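Local coordinates for protein fasciclin-1 (Drosophila melanogaster, PDB 1O70) that is a neural cell adhesion molecule, probably GPI-anchored, represented here by its third and fourth FAS1 domains, at residues S256-T261 against S265-V270. Numbering follows the deposited sequence.
Sequences SVILPT and SLSIRV
A β hairpin in the fourth FAS1 domain pairs Val257, on the outermost strand 257-260, with Ile268 on strand 265-273. The strand axes run at 161°, which makes the pairing antiparallel, and four backbone hydrogen bonds set its register. Val257 and Ile268 form one hydrogen-bonded pair, with Val257 N 2.7 Å from Ile268 O and Ile268 N 3.0 Å from Val257 O; the N-H...O angles are 163° from Val257 N and 153° from Ile268 N. Leu259 and Leu266 form the other, with Leu259 N reaching Leu266 O at 2.8 Å and Leu266 N reaching Leu259 O at 2.6 Å. Between them Ile258 faces Ser267 in a non-hydrogen-bonded pair, where CA-H...O contacts run from Ile258 CA to Leu266 O and from Ser267 CA to Val257 O, both spanning 3.2 Å.

The two faces differ in burial. Val257, Leu259, Leu266 and Ile268 share the inner one: Val257 also meets Phe250 of helix 244-253, and Leu266 and Ile268 touch Trp281. Ile258 and Ser267 lie on the exposed face, where Ser267 OG is a loose 4.2 Å from Ile258 CG1.

At the turn, Thr261 OG1 accepts a hydrogen bond from Asp264 N. A valine here would remove that acceptor and would probably leave the Asp264 amide without its mate. With CG2 anti to its own carbonyl carbon, Thr261 brings this methyl up to strand 265-273, 3.3 Å from Ser265 C and 3.8 Å from Leu266 CB.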
ATOM      1  N   SER A 256     -14.372   5.818 -20.032  1.00 64.40           N
ATOM      2  CA  SER A 256     -13.603   4.894 -19.210  1.00 63.05           C
ATOM      3  C   SER A 256     -12.143   5.350 -19.188  1.00 61.35           C
ATOM      4  O   SER A 256     -11.831   6.466 -19.600  1.00 62.22           O
ATOM      5  CB  SER A 256     -13.709   3.470 -19.774  1.00 63.87           C
ATOM      6  OG  SER A 256     -13.144   3.366 -21.073  1.00 65.39           O
ATOM      7  N   VAL A 257     -11.255   4.484 -18.710  1.00 58.83           N
ATOM      8  CA  VAL A 257      -9.834   4.793 -18.628  1.00 55.15           C
ATOM      9  C   VAL A 257      -9.044   3.861 -19.534  1.00 52.86           C
ATOM     10  O   VAL A 257      -9.342   2.671 -19.635  1.00 53.01           O
ATOM     11  CB  VAL A 257      -9.318   4.638 -17.187  1.00 55.15           C
ATOM     12  CG1 VAL A 257      -7.847   5.010 -17.115  1.00 54.99           C
ATOM     13  CG2 VAL A 257     -10.137   5.513 -16.252  1.00 56.43           C
ATOM     14  N   ILE A 258      -8.038   4.410 -20.201  1.00 49.75           N
ATOM     15  CA  ILE A 258      -7.211   3.616 -21.095  1.00 48.47           C
ATOM     16  C   ILE A 258      -5.749   3.847 -20.775  1.00 47.35           C
ATOM     17  O   ILE A 258      -5.231   4.951 -20.940  1.00 46.97           O
ATOM     18  CB  ILE A 258      -7.443   3.999 -22.556  1.00 49.21           C
ATOM     19  CG1 ILE A 258      -8.940   4.063 -22.839  1.00 50.51           C
ATOM     20  CG2 ILE A 258      -6.777   2.981 -23.467  1.00 46.90           C
ATOM     21  CD1 ILE A 258      -9.275   4.598 -24.210  1.00 52.46           C
ATOM     22  N   LEU A 259      -5.080   2.797 -20.329  1.00 45.58           N
ATOM     23  CA  LEU A 259      -3.679   2.911 -19.983  1.00 44.05           C
ATOM     24  C   LEU A 259      -2.829   2.002 -20.848  1.00 45.64           C
ATOM     25  O   LEU A 259      -3.249   0.897 -21.210  1.00 46.39           O
ATOM     26  CB  LEU A 259      -3.470   2.557 -18.509  1.00 43.04           C
ATOM     27  CG  LEU A 259      -4.260   3.331 -17.451  1.00 40.87           C
ATOM     28  CD1 LEU A 259      -3.837   2.833 -16.085  1.00 41.20           C
ATOM     29  CD2 LEU A 259      -4.010   4.830 -17.573  1.00 40.85           C
ATOM     30  N   PRO A 260      -1.619   2.463 -21.203  1.00 45.71           N
ATOM     31  CA  PRO A 260      -0.703   1.674 -22.032  1.00 45.89           C
ATOM     32  C   PRO A 260      -0.135   0.529 -21.215  1.00 47.69           C
ATOM     33  O   PRO A 260       0.282   0.743 -20.082  1.00 48.69           O
ATOM     34  CB  PRO A 260       0.395   2.671 -22.397  1.00 45.23           C
ATOM     35  CG  PRO A 260      -0.248   4.015 -22.217  1.00 46.41           C
ATOM     36  CD  PRO A 260      -1.100   3.827 -21.001  1.00 46.08           C
ATOM     37  N   THR A 261      -0.138  -0.682 -21.760  1.00 50.04           N
ATOM     38  CA  THR A 261       0.450  -1.803 -21.039  1.00 52.76           C
ATOM     39  C   THR A 261       1.753  -2.052 -21.774  1.00 54.80           C
ATOM     40  O   THR A 261       2.240  -1.165 -22.475  1.00 55.51           O
ATOM     41  CB  THR A 261      -0.393  -3.074 -21.107  1.00 52.96           C
ATOM     42  OG1 THR A 261      -0.390  -3.576 -22.446  1.00 55.94           O
ATOM     43  CG2 THR A 261      -1.817  -2.791 -20.660  1.00 54.06           C
ATOM     44  N   SER A 265      -2.813  -2.331 -24.397  1.00 56.07           N
ATOM     45  CA  SER A 265      -3.403  -1.309 -23.541  1.00 52.57           C
ATOM     46  C   SER A 265      -4.391  -1.945 -22.569  1.00 50.21           C
ATOM     47  O   SER A 265      -4.751  -3.110 -22.710  1.00 49.42           O
ATOM     48  CB  SER A 265      -4.108  -0.235 -24.382  1.00 51.90           C
ATOM     49  OG  SER A 265      -5.215  -0.759 -25.097  1.00 52.93           O
ATOM     50  N   LEU A 266      -4.806  -1.176 -21.571  1.00 47.84           N
ATOM     51  CA  LEU A 266      -5.755  -1.643 -20.571  1.00 45.39           C
ATOM     52  C   LEU A 266      -6.932  -0.683 -20.537  1.00 44.65           C
ATOM     53  O   LEU A 266      -6.765   0.529 -20.366  1.00 43.61           O
ATOM     54  CB  LEU A 266      -5.098  -1.696 -19.186  1.00 43.64           C
ATOM     55  CG  LEU A 266      -5.969  -2.191 -18.027  1.00 43.56           C
ATOM     56  CD1 LEU A 266      -6.340  -3.655 -18.247  1.00 42.59           C
ATOM     57  CD2 LEU A 266      -5.219  -2.036 -16.715  1.00 44.17           C
ATOM     58  N   SER A 267      -8.126  -1.223 -20.711  1.00 44.19           N
ATOM     59  CA  SER A 267      -9.321  -0.399 -20.687  1.00 44.69           C
ATOM     60  C   SER A 267     -10.146  -0.830 -19.481  1.00 44.25           C
ATOM     61  O   SER A 267     -10.652  -1.949 -19.423  1.00 44.02           O
ATOM     62  CB  SER A 267     -10.120  -0.598 -21.977  1.00 45.67           C
ATOM     63  OG  SER A 267     -10.994   0.493 -22.213  1.00 49.74           O
ATOM     64  N   ILE A 268     -10.261   0.058 -18.509  1.00 42.68           N
ATOM     65  CA  ILE A 268     -11.024  -0.246 -17.317  1.00 43.09           C
ATOM     66  C   ILE A 268     -11.799   0.988 -16.924  1.00 44.11           C
ATOM     67  O   ILE A 268     -11.687   2.033 -17.560  1.00 44.63           O
ATOM     68  CB  ILE A 268     -10.103  -0.611 -16.141  1.00 43.33           C
ATOM     69  CG1 ILE A 268      -9.154   0.558 -15.863  1.00 42.89           C
ATOM     70  CG2 ILE A 268      -9.344  -1.890 -16.443  1.00 42.60           C
ATOM     71  CD1 ILE A 268      -8.283   0.375 -14.651  1.00 45.06           C
ATOM     72  N   ARG A 269     -12.590   0.861 -15.868  1.00 44.53           N
ATOM     73  CA  ARG A 269     -13.351   1.986 -15.367  1.00 44.45           C
ATOM     74  C   ARG A 269     -13.272   1.881 -13.854  1.00 42.76           C
ATOM     75  O   ARG A 269     -13.410   0.789 -13.306  1.00 43.53           O
ATOM     76  CB  ARG A 269     -14.793   1.899 -15.836  1.00 49.04           C
ATOM     77  CG  ARG A 269     -15.558   3.158 -15.565  1.00 56.32           C
ATOM     78  CD  ARG A 269     -17.033   2.947 -15.750  1.00 62.31           C
ATOM     79  NE  ARG A 269     -17.767   4.104 -15.259  1.00 69.35           N
ATOM     80  CZ  ARG A 269     -19.085   4.135 -15.096  1.00 73.76           C
ATOM     81  NH1 ARG A 269     -19.819   3.063 -15.386  1.00 75.60           N
ATOM     82  NH2 ARG A 269     -19.673   5.240 -14.652  1.00 76.07           N
ATOM     83  N   VAL A 270     -13.030   3.000 -13.182  1.00 40.30           N
ATOM     84  CA  VAL A 270     -12.912   3.003 -11.725  1.00 38.86           C
ATOM     85  C   VAL A 270     -13.990   3.856 -11.063  1.00 39.84           C
ATOM     86  O   VAL A 270     -14.273   4.957 -11.527  1.00 41.46           O
ATOM     87  CB  VAL A 270     -11.530   3.540 -11.284  1.00 37.25           C
ATOM     88  CG1 VAL A 270     -11.389   3.432  -9.770  1.00 35.83           C
ATOM     89  CG2 VAL A 270     -10.418   2.777 -11.988  1.00 34.17           C
TER